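Local structure of beta-lactamase (Burkholderia cenocepacia, 5E2G) at residues T53-F58 and M182-I187; G61-T66 and T322-V327; T66-L71 and Q166-L171; G29-G34 and D228-V233. The protein probably hydrolyses beta-lactams to substituted beta-amino acids, as a member of the class-C beta-lactamase family. All blocks are in the same frame, centred on the assembly; numbering follows the deposited sequence. Where two conformers were deposited one is given.

Contact 1 (T53-F58 and M182-I187); sequences TGDTLF and MTHTYI
Two irregular loops meet here beside the little two-stranded sheet 58-59/223-224, with Leu57 and Asp55 of one against His184 and Tyr186 of the other. Leu57 makes the tighter join. Its CD2 rests 3.3 Å from the carbonyl O of His184, a close van der Waals approach, and 3.9 Å from Tyr186 CE2, at the edge of the ring. Leu57 CD1 lies 4.0 Å from Tyr186 CE2, the leucine crossing the tyrosine at about a right angle. Asp55 is looser: its OD1 sits 4.1 Å from His184 NE2, over a face of the imidazole and displaced toward the rim. Carboxylate and ring planes are 17° apart. No hydrogen bond or salt bridge forms at that distance, and any electrostatic effect would depend on the unknown protonation of His184. Asp55 is presented by a type I turn from Thr53 to Thr56, whose weak backbone bond is joined by an almost straight one from Thr53 N to Thr56 OG1 (3.0 Å, 176°). Asp228 OD2 accepts from His184 N and Thr185 OG1 and pins that loop to helix 226-235. Backbone bonds of Phe58 with Thr224 and of Tyr186 with Arg223 place both loops beside strand 223-224: two loops packed at the flank of a two-stranded antiparallel sheet.

Contact 2 (G61-T66 and T322-V327); sequences GSVSKT and TYVAFV
Val63, the residue after the serine of a probable SxxK motif (Ser62 to Lys65), packs on Thr322 and Val324 of strand 321-327. This is where the start of helix 64-77 meets the large antiparallel sheet, and the tight part is all methyl groups. Val63 CG2, set beside its own backbone N with CG1 trans to it (chi1 -179°), reaches Thr322 CG2 at 3.8 Å. Its other branch, CG1, comes to 4.0 Å from Val324 CG2, so the valine straddles two residues of one face of the strand. Tyr323, between them, points to the other face, where helix 344-357 packs. The open side belongs to Ser62, partly exposed and modelled in two conformers; Lys65 is buried but also stays clear of the strand. Tyr148 and Lys313 beside Ser62 are consistent with the active-site cleft of a serine beta-lactamase. No hydrogen bond crosses between helix and strand. The helical turn instead holds itself: Gly61 O takes both Ser64 N and Ser64 OG, and Val63 O accepts from Thr66 N and, at 2.6 Å, from Thr66 OG1 in the carbonyl plane.

Contact 3 (T66-L71 and Q166-L171); sequences TLTATL and QDFATL
Leu71 carries this contact, leaning from helix 64-77 onto Phe168 and Leu171 in the first turn of helix 168-180. A single methyl does the touching: Leu71 CD2 lies 4.0 Å from Leu171 CB and nearly as close to its CD1, the two leucines meeting at about a right angle. Phe168 is the second large contributor. Its CE1 is 4.3 Å from the same Leu71 CD2, which approaches the ring obliquely. With CG swung away from the backbone N (chi1 175°), the phenyl of Phe168 reaches out to helix 64-77, and its CZ comes to 3.8 Å from OG1 of Thr68, a turn before Leu71, which sits at the ring edge. That hydroxyl has a better polar partner in Pro218 O, to which it is hydrogen-bonded, so the aromatic edge merely lies alongside it. Leu171, third in buried surface, also touches Ala161 of helix 150-164, which in turn supplies Thr160 and Met164 to Leu71. The start of helix 168-180 is fixed by Asp167 at its N-cap: OD2 takes Thr170 N at 3.0 Å and Thr170 OG1 at 2.7 Å, both on its anti side and tilted out of the carboxylate plane. A thiocyanate ion, probably from the crystallisation liquor, lies about 4 Å from the Leu71 side chain. Apolar side chains thus join three helices, as in the helical region of class-C beta-lactamases, packed round the helix that follows the probable SxxK serine.

Contact 4 (G29-G34 and D228-V233); sequences GIVADG and DLLRFV
Leu230 points from helix 226-235 toward strand 25-32 and spreads its two methyls over Gly29, Ile30 and Val31. The branches divide the work. Leu230 CD1 lies 3.6 Å from Val31 CG2 and 3.7 Å from Gly29 C, while Leu230 CD2 rests against the backbone of Ile30, 3.6 Å from Ile30 O. The leucine gets there with CG turned away from its backbone N (chi1 -167°), and it meets the valine at a slant. Val31 offers the methyl beside its own backbone N, CG2, to the helix. Ile30 takes part through its main chain, since its side chain starts off toward the opposite face of the sheet. Gly29 has no side chain to stand between the backbones, and its CA comes within 5.7 Å of Leu230 CA. Helix and strand run roughly the same way, 32° apart, with axes 8.2 Å from each other at closest. Strand 25-32 itself is held between strands 35-42 and 332-338. Farther across the sheet, Leu229 and Val233 of the same helix pack on Val335 and Val324, and Phe232 reaches helix 64-77, so helix 226-235 packs on the large sheet and against helix 64-77.

Overall arrangement
From the N terminus, the first segments of all four contacts come early, at 29-34, 53-58, 61-66 and 66-71, before any of their partners. Contact 3 closes first, at 166-171, tying helix 64-77 to helix 168-180. Contact 1 follows at 182-187 and encloses it, joining two loops; contact 4 closes at 228-233 and encloses both, laying helix 226-235 on the sheet. Contact 2 closes last, at 322-327, tying the start of helix 64-77 to the sheet; it also encloses contact 3 but crosses contacts 1 and 4. Contacts 2 and 3 share Thr66. Phe232 touches Thr66, Leu67 and Thr70, and Asp228 reaches the loop of contact 1, so helix 226-235 links all four.

Contact 1 (T53-F58 and M182-I187)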
loop_
_atom_site.group_PDB
_atom_site.type_symbol
_atom_site.label_atom_id
_atom_site.label_comp_id
_atom_site.label_asym_id
_atom_site.label_seq_id
_atom_site.Cartn_x
_atom_site.Cartn_y
_atom_site.Cartn_z
ATOM N N THR A 53 4.504 -15.963 -13.971
ATOM C CA THR A 53 4.560 -15.328 -15.283
ATOM C C THR A 53 4.075 -13.889 -15.199
ATOM O O THR A 53 3.856 -13.367 -14.102
ATOM C CB THR A 53 3.717 -16.097 -16.308
ATOM O OG1 THR A 53 2.360 -16.184 -15.850
ATOM C CG2 THR A 53 4.267 -17.498 -16.527
ATOM N N GLY A 54 3.888 -13.251 -16.356
ATOM C CA GLY A 54 3.477 -11.858 -16.371
ATOM C C GLY A 54 2.123 -11.592 -15.738
ATOM O O GLY A 54 1.872 -10.485 -15.254
ATOM N N ASP A 55 1.239 -12.584 -15.724
ATOM C CA ASP A 55 -0.133 -12.374 -15.283
ATOM C C ASP A 55 -0.416 -12.923 -13.892
ATOM O O ASP A 55 -1.551 -12.809 -13.420
ATOM C CB ASP A 55 -1.095 -12.997 -16.290
ATOM C CG ASP A 55 -0.965 -12.380 -17.657
ATOM O OD1 ASP A 55 -0.463 -11.237 -17.742
ATOM O OD2 ASP A 55 -1.365 -13.034 -18.645
ATOM N N THR A 56 0.585 -13.506 -13.232
ATOM C CA THR A 56 0.400 -14.101 -11.914
ATOM C C THR A 56 -0.020 -13.053 -10.887
ATOM O O THR A 56 0.596 -11.989 -10.782
ATOM C CB THR A 56 1.701 -14.770 -11.482
ATOM O OG1 THR A 56 1.972 -15.871 -12.350
ATOM C CG2 THR A 56 1.615 -15.249 -10.036
ATOM N N LEU A 57 -1.061 -13.362 -10.117
ATOM C CA LEU A 57 -1.626 -12.431 -9.142
ATOM C C LEU A 57 -1.091 -12.717 -7.741
ATOM O O LEU A 57 -1.054 -13.876 -7.306
ATOM C CB LEU A 57 -3.158 -12.504 -9.137
ATOM C CG LEU A 57 -3.908 -12.080 -10.410
ATOM C CD1 LEU A 57 -5.358 -12.572 -10.389
ATOM C CD2 LEU A 57 -3.871 -10.568 -10.611
ATOM N N PHE A 58 -0.685 -11.653 -7.041
ATOM C CA PHE A 58 -0.261 -11.700 -5.651
ATOM C C PHE A 58 -1.149 -10.784 -4.815
ATOM O O PHE A 58 -1.603 -9.742 -5.292
ATOM C CB PHE A 58 1.192 -11.249 -5.487
ATOM C CG PHE A 58 2.186 -12.077 -6.247
ATOM C CD1 PHE A 58 2.399 -11.864 -7.601
ATOM C CD2 PHE A 58 2.937 -13.044 -5.603
ATOM C CE1 PHE A 58 3.317 -12.617 -8.301
ATOM C CE2 PHE A 58 3.866 -13.797 -6.303
ATOM C CZ PHE A 58 4.049 -13.582 -7.656
HETATM N N MSE A 182 -3.988 -0.170 -15.161
HETATM C CA MSE A 182 -3.734 -1.397 -14.424
HETATM C C MSE A 182 -4.810 -2.415 -14.786
HETATM O O MSE A 182 -5.889 -2.440 -14.188
HETATM C CB MSE A 182 -3.711 -1.126 -12.920
HETATM C CG MSE A 182 -2.701 -0.064 -12.497
HETATM SE SE MSE A 182 -2.868 0.419 -10.606
HETATM C CE MSE A 182 -2.217 -1.226 -9.830
ATOM N N THR A 183 -4.514 -3.242 -15.789
ATOM C CA THR A 183 -5.495 -4.131 -16.395
ATOM C C THR A 183 -5.481 -5.535 -15.802
ATOM O O THR A 183 -6.230 -6.395 -16.269
ATOM C CB THR A 183 -5.276 -4.221 -17.918
ATOM O OG1 THR A 183 -3.991 -4.782 -18.189
ATOM C CG2 THR A 183 -5.346 -2.861 -18.559
ATOM N N HIS A 184 -4.647 -5.798 -14.801
ATOM C CA HIS A 184 -4.633 -7.084 -14.109
ATOM C C HIS A 184 -4.594 -6.864 -12.606
ATOM O O HIS A 184 -3.821 -7.474 -11.863
ATOM C CB HIS A 184 -3.489 -7.941 -14.620
ATOM C CG HIS A 184 -3.758 -8.517 -15.974
ATOM N ND1 HIS A 184 -4.597 -9.595 -16.164
ATOM C CD2 HIS A 184 -3.345 -8.138 -17.205
ATOM C CE1 HIS A 184 -4.673 -9.867 -17.455
ATOM N NE2 HIS A 184 -3.922 -8.999 -18.109
ATOM N N THR A 185 -5.476 -5.980 -12.152
ATOM C CA THR A 185 -5.560 -5.551 -10.767
ATOM C C THR A 185 -7.017 -5.635 -10.343
ATOM O O THR A 185 -7.894 -5.128 -11.048
ATOM C CB THR A 185 -5.027 -4.121 -10.602
ATOM O OG1 THR A 185 -3.672 -4.060 -11.056
ATOM C CG2 THR A 185 -5.081 -3.692 -9.152
ATOM N N TYR A 186 -7.278 -6.281 -9.207
ATOM C CA TYR A 186 -8.646 -6.580 -8.804
ATOM C C TYR A 186 -8.844 -6.376 -7.312
ATOM O O TYR A 186 -7.953 -6.663 -6.511
ATOM C CB TYR A 186 -9.025 -8.026 -9.157
ATOM C CG TYR A 186 -8.673 -8.389 -10.574
ATOM C CD1 TYR A 186 -9.434 -7.915 -11.640
ATOM C CD2 TYR A 186 -7.571 -9.183 -10.852
ATOM C CE1 TYR A 186 -9.113 -8.233 -12.944
ATOM C CE2 TYR A 186 -7.245 -9.513 -12.152
ATOM C CZ TYR A 186 -8.016 -9.031 -13.195
ATOM O OH TYR A 186 -7.686 -9.350 -14.490
ATOM N N ILE A 187 -10.025 -5.882 -6.950
ATOM C CA ILE A 187 -10.541 -6.115 -5.608
ATOM C C ILE A 187 -11.218 -7.475 -5.548
ATOM O O ILE A 187 -10.976 -8.276 -4.637
ATOM C CB ILE A 187 -11.506 -4.985 -5.201
ATOM C CG1 ILE A 187 -10.779 -3.641 -5.149
ATOM C CG2 ILE A 187 -12.165 -5.291 -3.870
ATOM C CD1 ILE A 187 -9.643 -3.599 -4.157
#

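Contact 2 (G61-T66 and T322-V327)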
loop_
_atom_site.group_PDB
_atom_site.type_symbol
_atom_site.label_atom_id
_atom_site.label_comp_id
_atom_site.label_asym_id
_atom_site.label_seq_id
_atom_site.Cartn_x
_atom_site.Cartn_y
_atom_site.Cartn_z
ATOM N N GLY A 61 -1.548 -7.069 0.432
ATOM C CA GLY A 61 -1.794 -6.651 1.806
ATOM C C GLY A 61 -2.055 -5.157 1.915
ATOM O O GLY A 61 -2.815 -4.576 1.131
ATOM N N SER A 62 -1.392 -4.525 2.886
ATOM C CA SER A 62 -1.616 -3.119 3.198
ATOM C C SER A 62 -1.140 -2.171 2.110
ATOM O O SER A 62 -1.449 -0.979 2.178
ATOM C CB SER A 62 -0.940 -2.764 4.514
ATOM O OG SER A 62 -1.548 -3.439 5.600
ATOM N N VAL A 63 -0.394 -2.652 1.116
ATOM C CA VAL A 63 -0.083 -1.799 -0.020
ATOM C C VAL A 63 -1.370 -1.428 -0.750
ATOM O O VAL A 63 -1.426 -0.401 -1.433
ATOM C CB VAL A 63 0.945 -2.484 -0.949
ATOM C CG1 VAL A 63 1.294 -1.582 -2.120
ATOM C CG2 VAL A 63 2.206 -2.844 -0.178
ATOM N N SER A 64 -2.428 -2.234 -0.591
ATOM C CA SER A 64 -3.753 -1.855 -1.074
ATOM C C SER A 64 -4.119 -0.442 -0.640
ATOM O O SER A 64 -4.696 0.323 -1.412
ATOM C CB SER A 64 -4.805 -2.840 -0.556
ATOM O OG SER A 64 -4.518 -4.176 -0.921
ATOM N N LYS A 65 -3.768 -0.075 0.591
ATOM C CA LYS A 65 -4.133 1.229 1.130
ATOM C C LYS A 65 -3.512 2.390 0.355
ATOM O O LYS A 65 -4.021 3.511 0.436
ATOM C CB LYS A 65 -3.724 1.307 2.596
ATOM C CG LYS A 65 -4.100 0.089 3.419
ATOM C CD LYS A 65 -3.342 0.071 4.755
ATOM C CE LYS A 65 -3.817 -1.069 5.670
ATOM N NZ LYS A 65 -3.148 -1.032 7.003
ATOM N N THR A 66 -2.423 2.165 -0.386
ATOM C CA THR A 66 -1.900 3.252 -1.204
ATOM C C THR A 66 -2.852 3.584 -2.344
ATOM O O THR A 66 -2.956 4.749 -2.739
ATOM C CB THR A 66 -0.503 2.927 -1.752
ATOM O OG1 THR A 66 -0.549 1.791 -2.618
ATOM C CG2 THR A 66 0.473 2.662 -0.612
ATOM N N THR A 322 4.961 -8.219 0.395
ATOM C CA THR A 322 5.049 -7.153 -0.592
ATOM C C THR A 322 5.916 -6.017 -0.068
ATOM O O THR A 322 5.913 -5.722 1.128
ATOM C CB THR A 322 3.656 -6.606 -0.917
ATOM O OG1 THR A 322 2.773 -7.704 -1.141
ATOM C CG2 THR A 322 3.683 -5.720 -2.154
ATOM N N TYR A 323 6.643 -5.367 -0.975
ATOM C CA TYR A 323 7.367 -4.143 -0.656
ATOM C C TYR A 323 7.421 -3.266 -1.893
ATOM O O TYR A 323 7.627 -3.763 -3.001
ATOM C CB TYR A 323 8.797 -4.423 -0.164
ATOM C CG TYR A 323 9.531 -3.186 0.324
ATOM C CD1 TYR A 323 9.037 -2.436 1.387
ATOM C CD2 TYR A 323 10.712 -2.777 -0.269
ATOM C CE1 TYR A 323 9.702 -1.299 1.843
ATOM C CE2 TYR A 323 11.389 -1.647 0.183
ATOM C CZ TYR A 323 10.878 -0.913 1.237
ATOM O OH TYR A 323 11.546 0.201 1.682
ATOM N N VAL A 324 7.258 -1.962 -1.691
ATOM C CA VAL A 324 7.286 -0.966 -2.752
ATOM C C VAL A 324 8.141 0.201 -2.287
ATOM O O VAL A 324 7.924 0.720 -1.193
ATOM C CB VAL A 324 5.872 -0.465 -3.087
ATOM C CG1 VAL A 324 5.951 0.649 -4.103
ATOM C CG2 VAL A 324 4.989 -1.618 -3.573
ATOM N N ALA A 325 9.092 0.633 -3.115
ATOM C CA ALA A 325 9.916 1.780 -2.751
ATOM C C ALA A 325 10.382 2.496 -4.007
ATOM O O ALA A 325 10.738 1.848 -4.992
ATOM C CB ALA A 325 11.131 1.361 -1.910
ATOM N N PHE A 326 10.400 3.827 -3.969
ATOM C CA PHE A 326 10.827 4.565 -5.150
ATOM C C PHE A 326 11.345 5.939 -4.743
ATOM O O PHE A 326 11.102 6.412 -3.632
ATOM C CB PHE A 326 9.690 4.676 -6.181
ATOM C CG PHE A 326 8.453 5.339 -5.659
ATOM C CD1 PHE A 326 7.540 4.633 -4.893
ATOM C CD2 PHE A 326 8.197 6.670 -5.940
ATOM C CE1 PHE A 326 6.400 5.247 -4.410
ATOM C CE2 PHE A 326 7.056 7.287 -5.460
ATOM C CZ PHE A 326 6.159 6.574 -4.696
ATOM N N VAL A 327 12.100 6.550 -5.651
ATOM C CA VAL A 327 12.737 7.847 -5.419
ATOM C C VAL A 327 12.405 8.738 -6.607
ATOM O O VAL A 327 13.086 8.660 -7.638
ATOM C CB VAL A 327 14.262 7.718 -5.233
ATOM C CG1 VAL A 327 14.876 9.073 -4.969
ATOM C CG2 VAL A 327 14.610 6.765 -4.100
#

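Contact 3 (T66-L71 and Q166-L171)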
loop_
_atom_site.group_PDB
_atom_site.type_symbol
_atom_site.label_atom_id
_atom_site.label_comp_id
_atom_site.label_asym_id
_atom_site.label_seq_id
_atom_site.Cartn_x
_atom_site.Cartn_y
_atom_site.Cartn_z
ATOM N N THR A 66 -2.423 2.165 -0.386
ATOM C CA THR A 66 -1.900 3.252 -1.204
ATOM C C THR A 66 -2.852 3.584 -2.344
ATOM O O THR A 66 -2.956 4.749 -2.739
ATOM C CB THR A 66 -0.503 2.927 -1.752
ATOM O OG1 THR A 66 -0.549 1.791 -2.618
ATOM C CG2 THR A 66 0.473 2.662 -0.612
ATOM N N LEU A 67 -3.573 2.583 -2.866
ATOM C CA LEU A 67 -4.527 2.846 -3.939
ATOM C C LEU A 67 -5.793 3.488 -3.399
ATOM O O LEU A 67 -6.350 4.396 -4.025
ATOM C CB LEU A 67 -4.848 1.548 -4.681
ATOM C CG LEU A 67 -3.636 1.016 -5.452
ATOM C CD1 LEU A 67 -3.664 -0.503 -5.556
ATOM C CD2 LEU A 67 -3.570 1.656 -6.828
ATOM N N THR A 68 -6.246 3.032 -2.232
ATOM C CA THR A 68 -7.344 3.699 -1.543
ATOM C C THR A 68 -7.017 5.165 -1.273
ATOM O O THR A 68 -7.848 6.048 -1.507
ATOM C CB THR A 68 -7.649 2.966 -0.239
ATOM O OG1 THR A 68 -7.951 1.595 -0.525
ATOM C CG2 THR A 68 -8.835 3.599 0.454
ATOM N N ALA A 69 -5.807 5.442 -0.777
ATOM C CA ALA A 69 -5.402 6.825 -0.539
ATOM C C ALA A 69 -5.442 7.643 -1.824
ATOM O O ALA A 69 -5.835 8.812 -1.813
ATOM C CB ALA A 69 -4.001 6.862 0.070
ATOM N N THR A 70 -5.037 7.043 -2.945
ATOM C CA THR A 70 -5.071 7.757 -4.213
ATOM C C THR A 70 -6.498 8.108 -4.601
ATOM O O THR A 70 -6.766 9.215 -5.084
ATOM C CB THR A 70 -4.412 6.912 -5.298
ATOM O OG1 THR A 70 -3.069 6.617 -4.904
ATOM C CG2 THR A 70 -4.391 7.657 -6.626
ATOM N N LEU A 71 -7.427 7.174 -4.396
ATOM C CA LEU A 71 -8.832 7.437 -4.688
ATOM C C LEU A 71 -9.366 8.585 -3.840
ATOM O O LEU A 71 -10.062 9.475 -4.348
ATOM C CB LEU A 71 -9.653 6.171 -4.457
ATOM C CG LEU A 71 -11.115 6.291 -4.862
ATOM C CD1 LEU A 71 -11.252 6.250 -6.373
ATOM C CD2 LEU A 71 -11.933 5.204 -4.191
ATOM N N GLN A 166 -20.634 6.143 -4.963
ATOM C CA GLN A 166 -20.434 4.893 -5.678
ATOM C C GLN A 166 -20.062 3.780 -4.705
ATOM O O GLN A 166 -19.641 4.026 -3.571
ATOM C CB GLN A 166 -19.374 5.058 -6.775
ATOM C CG GLN A 166 -19.199 3.847 -7.690
ATOM C CD GLN A 166 -20.493 3.398 -8.359
ATOM O OE1 GLN A 166 -21.199 2.518 -7.868
ATOM N NE2 GLN A 166 -20.791 3.989 -9.500
ATOM N N ASP A 167 -20.308 2.551 -5.164
ATOM C CA ASP A 167 -19.759 1.332 -4.589
ATOM C C ASP A 167 -18.235 1.398 -4.556
ATOM O O ASP A 167 -17.603 1.877 -5.499
ATOM C CB ASP A 167 -20.252 0.154 -5.445
ATOM C CG ASP A 167 -19.671 -1.186 -5.040
ATOM O OD1 ASP A 167 -20.082 -1.736 -3.994
ATOM O OD2 ASP A 167 -18.845 -1.719 -5.814
ATOM N N PHE A 168 -17.634 0.926 -3.459
ATOM C CA PHE A 168 -16.180 1.032 -3.330
ATOM C C PHE A 168 -15.454 0.230 -4.412
ATOM O O PHE A 168 -14.616 0.772 -5.148
ATOM C CB PHE A 168 -15.705 0.585 -1.946
ATOM C CG PHE A 168 -14.210 0.574 -1.829
ATOM C CD1 PHE A 168 -13.517 1.754 -1.606
ATOM C CD2 PHE A 168 -13.490 -0.598 -2.019
ATOM C CE1 PHE A 168 -12.124 1.766 -1.535
ATOM C CE2 PHE A 168 -12.107 -0.596 -1.953
ATOM C CZ PHE A 168 -11.423 0.593 -1.716
ATOM N N ALA A 169 -15.734 -1.080 -4.501
ATOM C CA ALA A 169 -15.018 -1.932 -5.455
ATOM C C ALA A 169 -15.192 -1.451 -6.891
ATOM O O ALA A 169 -14.265 -1.570 -7.704
ATOM C CB ALA A 169 -15.478 -3.387 -5.321
ATOM N N THR A 170 -16.364 -0.890 -7.213
ATOM C CA THR A 170 -16.603 -0.314 -8.534
ATOM C C THR A 170 -15.695 0.881 -8.795
ATOM O O THR A 170 -15.166 1.042 -9.897
ATOM C CB THR A 170 -18.075 0.088 -8.648
ATOM O OG1 THR A 170 -18.894 -1.072 -8.468
ATOM C CG2 THR A 170 -18.368 0.720 -9.998
ATOM N N LEU A 171 -15.509 1.740 -7.795
ATOM C CA LEU A 171 -14.620 2.887 -7.951
ATOM C C LEU A 171 -13.188 2.454 -8.227
ATOM O O LEU A 171 -12.462 3.131 -8.954
ATOM C CB LEU A 171 -14.663 3.754 -6.698
ATOM C CG LEU A 171 -15.882 4.650 -6.481
ATOM C CD1 LEU A 171 -15.925 5.157 -5.053
ATOM C CD2 LEU A 171 -15.855 5.801 -7.471
#

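Contact 4 (G29-G34 and D228-V233)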
loop_
_atom_site.group_PDB
_atom_site.type_symbol
_atom_site.label_atom_id
_atom_site.label_comp_id
_atom_site.label_asym_id
_atom_site.label_seq_id
_atom_site.Cartn_x
_atom_site.Cartn_y
_atom_site.Cartn_z
ATOM N N GLY A 29 9.527 -6.017 -9.984
ATOM C CA GLY A 29 9.412 -4.933 -10.948
ATOM C C GLY A 29 10.462 -3.878 -10.647
ATOM O O GLY A 29 10.661 -3.509 -9.488
ATOM N N ILE A 30 11.132 -3.399 -11.698
ATOM C CA ILE A 30 12.183 -2.391 -11.592
ATOM C C ILE A 30 11.904 -1.276 -12.592
ATOM O O ILE A 30 11.662 -1.541 -13.772
ATOM C CB ILE A 30 13.582 -2.986 -11.851
ATOM C CG1 ILE A 30 14.007 -3.936 -10.727
ATOM C CG2 ILE A 30 14.608 -1.880 -12.044
ATOM C CD1 ILE A 30 14.215 -3.273 -9.404
ATOM N N VAL A 31 11.947 -0.035 -12.121
ATOM C CA VAL A 31 12.048 1.142 -12.977
ATOM C C VAL A 31 13.491 1.616 -12.908
ATOM O O VAL A 31 13.978 1.998 -11.838
ATOM C CB VAL A 31 11.086 2.258 -12.540
ATOM C CG1 VAL A 31 11.342 3.521 -13.336
ATOM C CG2 VAL A 31 9.658 1.827 -12.696
ATOM N N ALA A 32 14.186 1.566 -14.036
ATOM C CA ALA A 32 15.585 1.967 -14.110
ATOM C C ALA A 32 15.657 3.082 -15.141
ATOM O O ALA A 32 15.555 2.825 -16.345
ATOM C CB ALA A 32 16.473 0.789 -14.482
ATOM N N ASP A 33 15.803 4.317 -14.657
ATOM C CA ASP A 33 15.775 5.509 -15.503
ATOM C C ASP A 33 14.461 5.599 -16.281
ATOM O O ASP A 33 14.441 5.908 -17.471
ATOM C CB ASP A 33 16.981 5.541 -16.449
ATOM C CG ASP A 33 17.252 6.927 -17.011
ATOM O OD1 ASP A 33 17.418 7.879 -16.212
ATOM O OD2 ASP A 33 17.295 7.059 -18.255
ATOM N N GLY A 34 13.346 5.327 -15.600
ATOM C CA GLY A 34 12.045 5.348 -16.236
ATOM C C GLY A 34 11.691 4.108 -17.030
ATOM O O GLY A 34 10.525 3.952 -17.415
ATOM N N ASP A 228 1.587 -4.368 -13.062
ATOM C CA ASP A 228 0.595 -3.347 -12.733
ATOM C C ASP A 228 1.042 -2.501 -11.550
ATOM O O ASP A 228 0.914 -1.269 -11.575
ATOM C CB ASP A 228 -0.756 -3.993 -12.440
ATOM C CG ASP A 228 -1.583 -4.229 -13.698
ATOM O OD1 ASP A 228 -1.039 -4.165 -14.821
ATOM O OD2 ASP A 228 -2.790 -4.488 -13.555
ATOM N N LEU A 229 1.559 -3.140 -10.500
ATOM C CA LEU A 229 2.069 -2.379 -9.364
ATOM C C LEU A 229 3.231 -1.489 -9.790
ATOM O O LEU A 229 3.362 -0.351 -9.327
ATOM C CB LEU A 229 2.494 -3.330 -8.245
ATOM C CG LEU A 229 2.477 -2.749 -6.835
ATOM C CD1 LEU A 229 1.182 -1.989 -6.621
ATOM C CD2 LEU A 229 2.614 -3.851 -5.809
ATOM N N LEU A 230 4.064 -1.985 -10.702
ATOM C CA LEU A 230 5.154 -1.175 -11.229
ATOM C C LEU A 230 4.619 0.043 -11.967
ATOM O O LEU A 230 5.165 1.143 -11.841
ATOM C CB LEU A 230 6.031 -2.021 -12.151
ATOM C CG LEU A 230 7.370 -1.392 -12.527
ATOM C CD1 LEU A 230 8.159 -1.052 -11.255
ATOM C CD2 LEU A 230 8.148 -2.330 -13.440
ATOM N N ARG A 231 3.556 -0.136 -12.754
ATOM C CA ARG A 231 2.992 0.988 -13.494
ATOM C C ARG A 231 2.465 2.054 -12.540
ATOM O O ARG A 231 2.588 3.253 -12.806
ATOM C CB ARG A 231 1.901 0.487 -14.435
ATOM C CG ARG A 231 1.455 1.509 -15.447
ATOM C CD ARG A 231 0.620 0.891 -16.560
ATOM N NE ARG A 231 0.193 1.912 -17.518
ATOM C CZ ARG A 231 0.956 2.381 -18.500
ATOM N NH1 ARG A 231 2.183 1.921 -18.664
ATOM N NH2 ARG A 231 0.494 3.312 -19.320
ATOM N N PHE A 232 1.896 1.629 -11.411
ATOM C CA PHE A 232 1.487 2.564 -10.366
ATOM C C PHE A 232 2.684 3.343 -9.821
ATOM O O PHE A 232 2.619 4.567 -9.658
ATOM C CB PHE A 232 0.777 1.783 -9.264
ATOM C CG PHE A 232 0.173 2.632 -8.173
ATOM C CD1 PHE A 232 -0.599 3.742 -8.471
ATOM C CD2 PHE A 232 0.333 2.276 -6.847
ATOM C CE1 PHE A 232 -1.172 4.509 -7.461
ATOM C CE2 PHE A 232 -0.239 3.041 -5.824
ATOM C CZ PHE A 232 -0.993 4.155 -6.138
ATOM N N VAL A 233 3.798 2.652 -9.561
ATOM C CA VAL A 233 5.026 3.319 -9.127
ATOM C C VAL A 233 5.475 4.349 -10.157
ATOM O O VAL A 233 5.871 5.465 -9.806
ATOM C CB VAL A 233 6.125 2.273 -8.850
ATOM C CG1 VAL A 233 7.492 2.934 -8.682
ATOM C CG2 VAL A 233 5.765 1.449 -7.620
#